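Local structure of beta-glucosidase (Chaetomella raphigera, 6JXG) at residues V150-K155 and A192-I197; I197-N202 and G227-D232; F582-L587 and G628-Q633; V620-T625 and L658-S663. The protein probably hydrolyses terminal, non-reducing beta-D-glucosyl residues to release beta-D-glucose, as a secreted family 3 glycoside hydrolase of cellulose breakdown. All blocks are in the same frame, centred on the assembly; numbering follows the deposited sequence.

Contact 1 of 4, residues V150-K155 and A192-I197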
loop_
_atom_site.group_PDB
_atom_site.type_symbol
_atom_site.label_atom_id
_atom_site.label_comp_id
_atom_site.label_asym_id
_atom_site.label_seq_id
_atom_site.Cartn_x
_atom_site.Cartn_y
_atom_site.Cartn_z
ATOM N N VAL A 150 7.221 17.193 -2.196
ATOM C CA VAL A 150 7.995 16.184 -2.930
ATOM C C VAL A 150 7.105 15.689 -4.096
ATOM O O VAL A 150 5.852 15.803 -4.058
ATOM C CB VAL A 150 8.433 14.962 -2.034
ATOM C CG1 VAL A 150 7.258 14.040 -1.758
ATOM C CG2 VAL A 150 9.507 14.151 -2.705
ATOM N N GLN A 151 7.731 15.216 -5.167
ATOM C CA GLN A 151 7.009 14.518 -6.253
ATOM C C GLN A 151 6.791 13.051 -5.813
ATOM O O GLN A 151 7.734 12.374 -5.391
ATOM C CB GLN A 151 7.848 14.510 -7.529
ATOM C CG GLN A 151 8.144 15.905 -8.070
ATOM C CD GLN A 151 9.034 15.930 -9.312
ATOM O OE1 GLN A 151 10.132 16.596 -9.342
ATOM N NE2 GLN A 151 8.614 15.229 -10.334
ATOM N N ALA A 152 5.575 12.573 -5.844
ATOM C CA ALA A 152 5.314 11.180 -5.583
ATOM C C ALA A 152 5.439 10.398 -6.895
ATOM O O ALA A 152 5.502 10.963 -7.997
ATOM C CB ALA A 152 3.887 11.010 -5.001
ATOM N N CYS A 153 5.545 9.082 -6.754
ATOM C CA CYS A 153 5.782 8.168 -7.837
ATOM C C CYS A 153 4.917 6.923 -7.560
ATOM O O CYS A 153 5.307 6.004 -6.808
ATOM C CB CYS A 153 7.255 7.747 -7.907
ATOM S SG CYS A 153 7.577 6.654 -9.378
ATOM N N ALA A 154 3.796 6.845 -8.235
ATOM C CA ALA A 154 2.984 5.662 -8.192
ATOM C C ALA A 154 3.643 4.490 -8.938
ATOM O O ALA A 154 3.913 4.563 -10.165
ATOM C CB ALA A 154 1.602 5.938 -8.779
ATOM N N LYS A 155 3.822 3.381 -8.248
ATOM C CA LYS A 155 4.572 2.244 -8.834
ATOM C C LYS A 155 3.819 0.952 -8.474
ATOM O O LYS A 155 3.062 0.953 -7.454
ATOM C CB LYS A 155 6.027 2.256 -8.333
ATOM C CG LYS A 155 6.275 1.899 -6.881
ATOM C CD LYS A 155 7.706 2.242 -6.431
ATOM C CE LYS A 155 7.957 1.533 -5.127
ATOM N NZ LYS A 155 9.302 1.759 -4.576
ATOM N N ALA A 192 -5.348 12.344 -8.757
ATOM C CA ALA A 192 -4.795 13.124 -7.690
ATOM C C ALA A 192 -3.479 13.882 -8.082
ATOM O O ALA A 192 -2.733 14.249 -7.239
ATOM C CB ALA A 192 -4.533 12.247 -6.481
ATOM N N ASN A 193 -3.149 13.921 -9.365
ATOM C CA ASN A 193 -1.992 14.728 -9.905
ATOM C C ASN A 193 -0.662 14.185 -9.483
ATOM O O ASN A 193 0.317 14.894 -9.345
ATOM C CB ASN A 193 -2.116 16.201 -9.563
ATOM C CG ASN A 193 -3.238 16.861 -10.349
ATOM O OD1 ASN A 193 -3.419 16.605 -11.540
ATOM N ND2 ASN A 193 -4.035 17.648 -9.665
ATOM N N VAL A 194 -0.614 12.871 -9.315
ATOM C CA VAL A 194 0.709 12.212 -9.148
ATOM C C VAL A 194 1.741 12.681 -10.189
ATOM O O VAL A 194 1.502 12.745 -11.411
ATOM C CB VAL A 194 0.629 10.695 -9.022
ATOM C CG1 VAL A 194 0.544 10.035 -10.381
ATOM C CG2 VAL A 194 1.832 10.120 -8.249
ATOM N N ALA A 195 2.921 13.026 -9.690
ATOM C CA ALA A 195 3.984 13.603 -10.564
ATOM C C ALA A 195 4.613 12.628 -11.521
ATOM O O ALA A 195 5.065 12.999 -12.640
ATOM C CB ALA A 195 5.055 14.251 -9.675
ATOM N N SER A 196 4.714 11.362 -11.082
ATOM C CA SER A 196 5.433 10.318 -11.846
ATOM C C SER A 196 4.826 8.935 -11.613
ATOM O O SER A 196 4.119 8.705 -10.612
ATOM C CB SER A 196 6.948 10.295 -11.517
ATOM O OG SER A 196 7.169 9.887 -10.199
ATOM N N ILE A 197 5.077 8.042 -12.546
ATOM C CA ILE A 197 4.646 6.656 -12.421
ATOM C C ILE A 197 5.812 5.825 -12.869
ATOM O O ILE A 197 6.531 6.204 -13.799
ATOM C CB ILE A 197 3.430 6.389 -13.361
ATOM C CG1 ILE A 197 2.153 7.106 -12.824
ATOM C CG2 ILE A 197 3.228 4.915 -13.538
ATOM C CD1 ILE A 197 1.052 7.160 -13.829
#
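Ala152 O is held twice by Ser196: the hydroxyl gives a hydrogen bond of 3.0 Å from Ser196 OG to Ala152 O, and the serine's own backbone N adds a weak, bent one. With chi1 at 67°, OG sits between the serine's backbone N and carbonyl carbon and turns toward Ala152 and Cys153. There it approaches tilted 30° from the carbonyl plane and rests on Cys153, 3.1 Å from Ser196 OG to Cys153 CB. One step on, Ala154 N donates to Ser196 O at 3.0 Å, setting the two strands side by side as parallel neighbours in the TIM-barrel-type N-terminal domain. Cys153 and Ser196 share one face of the sheet, Ala154 and Ile197 the other. Before the strand, a Schellman motif at Asn193 ends helix 184-191, and Val194 then lays CG2 against Ala152 and Ala154, 3.9 Å from Val194 CG2 to Ala152 CB. Alanine suits position 195, where Ala195 CB comes to 3.5 Å from Gln151 CB. Nearby, Gln146 OE1 accepts from both Ala152 N and Ala195 N. A buried carbonyl that the neighbouring N-H reaches at a poor angle is thus satisfied chiefly by a hydroxyl.

Contact 2 of 4, residues I197-N202 and G227-D232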
loop_
_atom_site.group_PDB
_atom_site.type_symbol
_atom_site.label_atom_id
_atom_site.label_comp_id
_atom_site.label_asym_id
_atom_site.label_seq_id
_atom_site.Cartn_x
_atom_site.Cartn_y
_atom_site.Cartn_z
ATOM N N ILE A 197 5.077 8.042 -12.546
ATOM C CA ILE A 197 4.646 6.656 -12.421
ATOM C C ILE A 197 5.812 5.825 -12.869
ATOM O O ILE A 197 6.531 6.204 -13.799
ATOM C CB ILE A 197 3.430 6.389 -13.361
ATOM C CG1 ILE A 197 2.153 7.106 -12.824
ATOM C CG2 ILE A 197 3.228 4.915 -13.538
ATOM C CD1 ILE A 197 1.052 7.160 -13.829
ATOM N N MET A 198 6.074 4.728 -12.172
ATOM C CA MET A 198 7.197 3.874 -12.511
ATOM C C MET A 198 6.674 2.632 -13.243
ATOM O O MET A 198 5.727 1.974 -12.763
ATOM C CB MET A 198 7.877 3.401 -11.218
ATOM C CG MET A 198 9.149 2.584 -11.407
ATOM S SD MET A 198 9.842 1.865 -9.920
ATOM C CE MET A 198 10.373 3.369 -9.088
ATOM N N CYS A 199 7.287 2.270 -14.361
ATOM C CA CYS A 199 6.902 1.052 -15.044
ATOM C C CYS A 199 7.627 -0.172 -14.498
ATOM O O CYS A 199 8.732 -0.044 -13.948
ATOM C CB CYS A 199 7.070 1.192 -16.537
ATOM S SG CYS A 199 8.645 1.813 -17.151
ATOM N N SER A 200 7.016 -1.360 -14.660
ATOM C CA SER A 200 7.418 -2.551 -13.918
ATOM C C SER A 200 8.435 -3.429 -14.580
ATOM O O SER A 200 8.680 -3.319 -15.738
ATOM C CB SER A 200 6.182 -3.369 -13.532
ATOM O OG SER A 200 5.540 -3.814 -14.706
ATOM N N TYR A 201 8.985 -4.411 -13.834
ATOM C CA TYR A 201 9.933 -5.353 -14.420
ATOM C C TYR A 201 9.321 -6.438 -15.360
ATOM O O TYR A 201 10.042 -6.991 -16.196
ATOM C CB TYR A 201 10.645 -6.133 -13.328
ATOM C CG TYR A 201 11.703 -5.378 -12.609
ATOM C CD1 TYR A 201 12.821 -4.936 -13.309
ATOM C CD2 TYR A 201 11.614 -5.135 -11.244
ATOM C CE1 TYR A 201 13.858 -4.274 -12.649
ATOM C CE2 TYR A 201 12.640 -4.475 -10.566
ATOM C CZ TYR A 201 13.757 -4.040 -11.250
ATOM O OH TYR A 201 14.800 -3.375 -10.651
ATOM N N ASN A 202 8.023 -6.736 -15.212
ATOM C CA ASN A 202 7.475 -7.896 -15.860
ATOM C C ASN A 202 7.063 -7.538 -17.271
ATOM O O ASN A 202 6.948 -6.365 -17.612
ATOM C CB ASN A 202 6.257 -8.420 -15.075
ATOM C CG ASN A 202 5.229 -7.283 -14.831
ATOM O OD1 ASN A 202 5.439 -6.401 -14.000
ATOM N ND2 ASN A 202 4.179 -7.264 -15.627
ATOM N N GLY A 227 2.346 13.917 -16.081
ATOM C CA GLY A 227 3.684 13.705 -15.616
ATOM C C GLY A 227 4.553 12.783 -16.469
ATOM O O GLY A 227 4.334 12.570 -17.690
ATOM N N PHE A 228 5.506 12.160 -15.809
ATOM C CA PHE A 228 6.534 11.442 -16.471
ATOM C C PHE A 228 6.595 10.005 -15.927
ATOM O O PHE A 228 6.213 9.744 -14.789
ATOM C CB PHE A 228 7.880 12.122 -16.395
ATOM C CG PHE A 228 8.514 12.089 -15.080
ATOM C CD1 PHE A 228 9.435 11.091 -14.752
ATOM C CD2 PHE A 228 8.253 13.122 -14.147
ATOM C CE1 PHE A 228 10.042 11.078 -13.524
ATOM C CE2 PHE A 228 8.880 13.131 -12.930
ATOM C CZ PHE A 228 9.818 12.127 -12.597
ATOM N N VAL A 229 6.992 9.109 -16.814
ATOM C CA VAL A 229 7.197 7.681 -16.493
ATOM C C VAL A 229 8.657 7.366 -16.314
ATOM O O VAL A 229 9.470 7.695 -17.146
ATOM C CB VAL A 229 6.601 6.792 -17.611
ATOM C CG1 VAL A 229 6.797 5.337 -17.200
ATOM C CG2 VAL A 229 5.106 7.097 -17.765
ATOM N N VAL A 230 8.991 6.720 -15.185
ATOM C CA VAL A 230 10.331 6.341 -14.866
ATOM C C VAL A 230 10.449 4.824 -14.842
ATOM O O VAL A 230 9.504 4.125 -14.472
ATOM C CB VAL A 230 10.771 7.020 -13.594
ATOM C CG1 VAL A 230 9.891 6.672 -12.385
ATOM C CG2 VAL A 230 12.222 6.699 -13.329
ATOM N N SER A 231 11.604 4.289 -15.237
ATOM C CA SER A 231 11.744 2.847 -15.189
ATOM C C SER A 231 11.964 2.330 -13.826
ATOM O O SER A 231 12.643 2.949 -12.997
ATOM C CB SER A 231 12.853 2.355 -16.118
ATOM O OG SER A 231 14.109 2.779 -15.646
ATOM N N ASP A 232 11.501 1.093 -13.594
ATOM C CA ASP A 232 12.048 0.395 -12.467
ATOM C C ASP A 232 13.530 0.180 -12.791
ATOM O O ASP A 232 13.973 0.395 -13.936
ATOM C CB ASP A 232 11.249 -0.887 -12.159
ATOM C CG ASP A 232 11.340 -1.329 -10.701
ATOM O OD1 ASP A 232 12.322 -0.975 -10.025
ATOM O OD2 ASP A 232 10.440 -2.093 -10.238
HETATM O O HOH W 1 8.391 -3.855 -11.071
#
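Strands 197-199 and 228-231 run parallel, their axes 4.5 Å apart at closest and turned by 40°, and four backbone hydrogen bonds, from Ile197 N to Phe228 O through to Asp232 N to Cys199 O, join them. At the C-terminal side of this pairing, Asp232 lies over the ring of Tyr201: its CB stands 4.1 Å from the centroid of the Tyr201 ring, a CH-pi contact almost on the ring normal. The carboxylate stacks on the same ring with its plane 28° away, bringing Asp232 OD2 to 3.3 Å from Tyr201 CE2. A water donates to Asp232 OD2 at 2.8 Å and accepts from Tyr201 N, so one carboxylate oxygen is tied to the tyrosine's backbone as well. The pair lies at the C-terminal ends of parallel strands in the TIM-barrel-type domain, the end at which such barrels carry their active sites. Replacing Tyr201 by an alanine would probably leave the Asp232 carboxylate without the flat surface it stacks on, and Trp233 O without the hydroxyl it pairs with. Met198 covers Asp232 too: CG lies anti to the backbone N (chi1 -175°), and the chain, extended as far as SD and bent only beyond it, brings SD to 3.6 Å from Asp232 CG. On the other face of the sheet Cys199 SG, disulfide-bonded to Cys210, touches Val229 CG1 at 4.0 Å.

Contact 3 of 4, residues F582-L587 and G628-Q633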
loop_
_atom_site.group_PDB
_atom_site.type_symbol
_atom_site.label_atom_id
_atom_site.label_comp_id
_atom_site.label_asym_id
_atom_site.label_seq_id
_atom_site.Cartn_x
_atom_site.Cartn_y
_atom_site.Cartn_z
ATOM N N PHE A 582 -21.650 -1.978 17.727
ATOM C CA PHE A 582 -22.311 -0.931 17.001
ATOM C C PHE A 582 -23.589 -1.453 16.325
ATOM O O PHE A 582 -23.691 -2.614 15.898
ATOM C CB PHE A 582 -21.349 -0.425 15.934
ATOM C CG PHE A 582 -20.099 0.105 16.490
ATOM C CD1 PHE A 582 -20.014 1.428 16.877
ATOM C CD2 PHE A 582 -18.989 -0.704 16.614
ATOM C CE1 PHE A 582 -18.812 1.934 17.405
ATOM C CE2 PHE A 582 -17.813 -0.223 17.145
ATOM C CZ PHE A 582 -17.726 1.099 17.527
ATOM N N GLN A 583 -24.564 -0.570 16.255
ATOM C CA GLN A 583 -25.826 -0.832 15.589
ATOM C C GLN A 583 -26.066 0.169 14.487
ATOM O O GLN A 583 -25.704 1.323 14.621
ATOM C CB GLN A 583 -26.972 -0.788 16.574
ATOM C CG GLN A 583 -26.944 -2.000 17.502
ATOM C CD GLN A 583 -27.876 -1.817 18.675
ATOM O OE1 GLN A 583 -28.425 -0.737 18.882
ATOM N NE2 GLN A 583 -28.021 -2.859 19.475
ATOM N N TYR A 584 -26.644 -0.293 13.394
ATOM C CA TYR A 584 -26.768 0.542 12.218
ATOM C C TYR A 584 -28.255 0.738 11.919
ATOM O O TYR A 584 -29.021 -0.200 12.062
ATOM C CB TYR A 584 -26.170 -0.178 11.051
ATOM C CG TYR A 584 -24.679 -0.253 10.945
ATOM C CD1 TYR A 584 -24.024 0.247 9.807
ATOM C CD2 TYR A 584 -23.935 -0.929 11.893
ATOM C CE1 TYR A 584 -22.656 0.105 9.635
ATOM C CE2 TYR A 584 -22.553 -0.992 11.767
ATOM C CZ TYR A 584 -21.938 -0.513 10.627
ATOM O OH TYR A 584 -20.586 -0.547 10.509
ATOM N N SER A 585 -28.653 1.910 11.487
ATOM C CA SER A 585 -30.011 2.134 11.075
ATOM C C SER A 585 -30.082 3.318 10.110
ATOM O O SER A 585 -29.069 3.925 9.752
ATOM C CB SER A 585 -30.901 2.389 12.283
ATOM O OG SER A 585 -30.497 3.551 12.943
ATOM N N GLN A 586 -31.306 3.647 9.725
ATOM C CA GLN A 586 -31.600 4.868 8.975
ATOM C C GLN A 586 -30.827 5.024 7.666
ATOM O O GLN A 586 -30.122 6.001 7.450
ATOM C CB GLN A 586 -31.411 6.066 9.904
ATOM C CG GLN A 586 -32.509 6.107 10.974
ATOM C CD GLN A 586 -32.553 7.414 11.735
ATOM O OE1 GLN A 586 -32.443 8.511 11.136
ATOM N NE2 GLN A 586 -32.720 7.327 13.045
ATOM N N LEU A 587 -30.940 4.059 6.771
ATOM C CA LEU A 587 -30.222 4.170 5.530
ATOM C C LEU A 587 -30.909 5.219 4.679
ATOM O O LEU A 587 -32.106 5.204 4.582
ATOM C CB LEU A 587 -30.374 2.882 4.792
ATOM C CG LEU A 587 -29.402 2.280 3.824
ATOM C CD1 LEU A 587 -30.103 1.669 2.668
ATOM C CD2 LEU A 587 -28.228 3.067 3.398
ATOM N N GLY A 628 -15.437 3.579 21.153
ATOM C CA GLY A 628 -14.812 2.863 20.036
ATOM C C GLY A 628 -15.085 3.534 18.737
ATOM O O GLY A 628 -16.075 4.246 18.637
ATOM N N ALA A 629 -14.269 3.240 17.716
ATOM C CA ALA A 629 -14.554 3.683 16.354
ATOM C C ALA A 629 -14.954 2.530 15.491
ATOM O O ALA A 629 -14.399 1.415 15.616
ATOM C CB ALA A 629 -13.355 4.355 15.751
ATOM N N GLU A 630 -15.944 2.769 14.665
ATOM C CA GLU A 630 -16.425 1.773 13.703
ATOM C C GLU A 630 -16.143 2.220 12.275
ATOM O O GLU A 630 -16.314 3.399 11.936
ATOM C CB GLU A 630 -17.927 1.580 13.909
ATOM C CG GLU A 630 -18.648 0.807 12.821
ATOM C CD GLU A 630 -18.334 -0.673 12.812
ATOM O OE1 GLU A 630 -19.265 -1.491 12.499
ATOM O OE2 GLU A 630 -17.162 -1.011 13.060
ATOM N N VAL A 631 -15.734 1.278 11.428
ATOM C CA VAL A 631 -15.536 1.517 10.005
ATOM C C VAL A 631 -16.773 1.003 9.282
ATOM O O VAL A 631 -16.923 -0.190 9.058
ATOM C CB VAL A 631 -14.251 0.827 9.440
ATOM C CG1 VAL A 631 -14.072 1.094 7.944
ATOM C CG2 VAL A 631 -13.044 1.304 10.159
ATOM N N ALA A 632 -17.723 1.918 9.011
ATOM C CA ALA A 632 -18.889 1.553 8.193
ATOM C C ALA A 632 -18.474 1.427 6.740
ATOM O O ALA A 632 -17.696 2.230 6.254
ATOM C CB ALA A 632 -19.944 2.569 8.329
ATOM N N GLN A 633 -19.041 0.459 6.043
ATOM C CA GLN A 633 -18.651 0.083 4.689
ATOM C C GLN A 633 -19.873 0.008 3.826
ATOM O O GLN A 633 -20.925 -0.463 4.308
ATOM C CB GLN A 633 -17.946 -1.249 4.645
ATOM C CG GLN A 633 -16.682 -1.214 5.481
ATOM C CD GLN A 633 -16.191 -2.569 5.914
ATOM O OE1 GLN A 633 -16.174 -3.515 5.140
ATOM N NE2 GLN A 633 -15.754 -2.656 7.156
#
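Two strands from facing sheets of the fibronectin type III-like beta sandwich pack here, 582-587 from the three-stranded sheet and 628-633 from the four-stranded one, with axes 9.3 Å apart at closest and 41° between their directions. Phe582 and Glu630 meet between the sheets. Glu630 CB sits squarely over the ring, 3.4 Å from the centroid of the Phe582 ring, and the chain bends at chi2 (72°) so that the carboxylate lies nearly parallel to the ring, their planes 11° apart, offset toward the CD2 edge. Glycine suits position 628, because a CB there would press on Phe582 CZ; instead Gly628 O meets the ring at its edge, 3.7 Å from Phe582 CZ. Tyr584 comes in crosswise and gives a hydrogen bond of 2.6 Å from Tyr584 OH to Glu630 OE1, reaching the oxygen from above the carboxylate plane. Its ring also meets the small Ala632, with Tyr584 CE1 3.9 Å from Ala632 CB. The second carboxylate oxygen, OE2, forms a salt bridge with Lys528. A buried acid is therefore met by a hydroxyl on one oxygen and a positive charge on the other, which probably keeps it ionised between the two sheets.

Contact 4 of 4, residues V620-T625 and L658-S663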
loop_
_atom_site.group_PDB
_atom_site.type_symbol
_atom_site.label_atom_id
_atom_site.label_comp_id
_atom_site.label_asym_id
_atom_site.label_seq_id
_atom_site.Cartn_x
_atom_site.Cartn_y
_atom_site.Cartn_z
ATOM N N VAL A 620 -25.044 5.258 12.897
ATOM C CA VAL A 620 -24.324 4.210 13.603
ATOM C C VAL A 620 -24.336 4.617 15.075
ATOM O O VAL A 620 -24.189 5.833 15.421
ATOM C CB VAL A 620 -22.850 4.165 13.167
ATOM C CG1 VAL A 620 -22.087 3.143 13.967
ATOM C CG2 VAL A 620 -22.765 3.843 11.681
ATOM N N THR A 621 -24.569 3.612 15.925
ATOM C CA THR A 621 -24.755 3.803 17.351
ATOM C C THR A 621 -23.845 2.865 18.052
ATOM O O THR A 621 -23.822 1.683 17.708
ATOM C CB THR A 621 -26.188 3.416 17.748
ATOM O OG1 THR A 621 -27.103 4.361 17.130
ATOM C CG2 THR A 621 -26.357 3.513 19.226
ATOM N N ASN A 622 -23.114 3.383 19.025
ATOM C CA ASN A 622 -22.320 2.558 19.928
ATOM C C ASN A 622 -23.271 1.991 20.967
ATOM O O ASN A 622 -23.763 2.732 21.817
ATOM C CB ASN A 622 -21.231 3.389 20.615
ATOM C CG ASN A 622 -20.358 2.589 21.564
ATOM O OD1 ASN A 622 -20.722 1.516 22.013
ATOM N ND2 ASN A 622 -19.148 3.124 21.846
ATOM N N SER A 623 -23.484 0.673 20.890
ATOM C CA SER A 623 -24.479 -0.028 21.693
ATOM C C SER A 623 -23.797 -0.683 22.894
ATOM O O SER A 623 -24.450 -1.370 23.669
ATOM C CB SER A 623 -25.216 -1.053 20.810
ATOM O OG SER A 623 -24.297 -1.894 20.172
ATOM N N GLY A 624 -22.495 -0.463 23.088
ATOM C CA GLY A 624 -21.784 -1.102 24.175
ATOM C C GLY A 624 -21.406 -0.130 25.240
ATOM O O GLY A 624 -21.984 0.927 25.345
ATOM N N THR A 625 -20.434 -0.498 26.062
ATOM C CA THR A 625 -20.181 0.224 27.341
ATOM C C THR A 625 -18.858 0.920 27.363
ATOM O O THR A 625 -18.501 1.545 28.382
ATOM C CB THR A 625 -20.177 -0.789 28.527
ATOM O OG1 THR A 625 -19.139 -1.727 28.313
ATOM C CG2 THR A 625 -21.464 -1.545 28.610
ATOM N N LEU A 658 -17.242 6.950 18.461
ATOM C CA LEU A 658 -18.434 7.133 19.290
ATOM C C LEU A 658 -18.250 6.723 20.744
ATOM O O LEU A 658 -17.653 5.628 21.037
ATOM C CB LEU A 658 -19.596 6.336 18.743
ATOM C CG LEU A 658 -20.072 6.765 17.343
ATOM C CD1 LEU A 658 -21.040 5.703 16.824
ATOM C CD2 LEU A 658 -20.733 8.164 17.404
ATOM N N LYS A 659 -18.717 7.592 21.651
ATOM C CA LYS A 659 -18.722 7.271 23.069
ATOM C C LYS A 659 -19.876 6.302 23.338
ATOM O O LYS A 659 -20.824 6.182 22.559
ATOM C CB LYS A 659 -18.872 8.540 23.901
ATOM C CG LYS A 659 -17.597 9.359 23.978
ATOM C CD LYS A 659 -17.892 10.789 24.373
ATOM C CE LYS A 659 -16.766 11.369 25.197
ATOM N NZ LYS A 659 -17.166 12.727 25.654
ATOM N N PRO A 660 -19.820 5.595 24.465
ATOM C CA PRO A 660 -20.845 4.581 24.751
ATOM C C PRO A 660 -22.258 5.137 24.677
ATOM O O PRO A 660 -22.506 6.185 25.216
ATOM C CB PRO A 660 -20.518 4.152 26.180
ATOM C CG PRO A 660 -19.133 4.616 26.469
ATOM C CD PRO A 660 -18.740 5.665 25.466
ATOM N N GLY A 661 -23.168 4.462 23.980
ATOM C CA GLY A 661 -24.530 4.917 23.813
ATOM C C GLY A 661 -24.731 6.074 22.813
ATOM O O GLY A 661 -25.864 6.446 22.525
ATOM N N LYS A 662 -23.664 6.590 22.215
ATOM C CA LYS A 662 -23.816 7.709 21.271
ATOM C C LYS A 662 -23.945 7.267 19.797
ATOM O O LYS A 662 -23.553 6.165 19.384
ATOM C CB LYS A 662 -22.693 8.732 21.380
ATOM C CG LYS A 662 -22.247 9.052 22.782
ATOM C CD LYS A 662 -23.235 9.935 23.487
ATOM C CE LYS A 662 -22.704 10.365 24.846
ATOM N NZ LYS A 662 -23.870 10.593 25.709
ATOM N N SER A 663 -24.497 8.179 18.992
ATOM C CA SER A 663 -24.852 7.881 17.624
ATOM C C SER A 663 -24.303 8.986 16.759
ATOM O O SER A 663 -24.087 10.111 17.226
ATOM C CB SER A 663 -26.379 7.822 17.418
ATOM O OG SER A 663 -27.018 6.813 18.180
#
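With chi1 at -180°, the Asn622 side chain runs out opposite its backbone N and takes the amide to Leu658, while Thr621 and Ser663 each set the hydroxyl beside the backbone N, so that the two meet on the same face of the sheet. There Thr621 OG1 and Ser663 OG share a hydrogen bond of 2.7 Å that either could donate, at an antiparallel non-hydrogen-bonded pair. Asn622 ND2 donates to Leu658 O at 3.0 Å; the acceptor lies in the amide plane, but the nitrogen stands above the carbonyl plane, 56° out of it. The same nitrogen also gives a bond to Val626 O. The backbone of this asparagine is held as well: Asn622 N reaches Lys662 O at 2.8 Å in a nearly straight bond, and Gly661 N returns a weak one to Asn622 O. These partners belong to a type II turn, Lys659 to Lys662, closed by Lys662 N to Lys659 O at 2.9 Å; glycine suits its third position, where phi is positive. Pro660 lies against the other loop, its CB 3.6 Å from Gly624 O. On the buried side, Leu658 CD1 packs on Val620 CG1 at 4.0 Å. With an alanine at Asn622, Leu658 O and Val626 O would probably both lose the amide they share. Each loop leads from one sheet of the sandwich to the other, so the amide, bonded to the main chain of both, adds to the backbone bonds in coupling two crossings at the end of the domain.

Contacts 1 and 2 are successive steps across one sheet: strand 196-199 lies between 151-157 and 228-231, Ile197 belongs to both, and a probable hydrogen bond of 3.0 Å from Ala154 O to Met198 N continues the ladder; their centres are about 11 Å apart. Contact 2 reaches the C-terminal end of the barrel strands, where active sites of such barrels usually lie. Contacts 3 and 4 lie in the fibronectin type III-like sandwich, centres about 10 Å apart, with probable hydrogen bonds from Gln583 N to Thr621 O and Leu658 N to Gly628 O. Both are far from the barrel, with about 34 Å between the centres of contacts 1 and 3 and about 47 Å between 2 and 4.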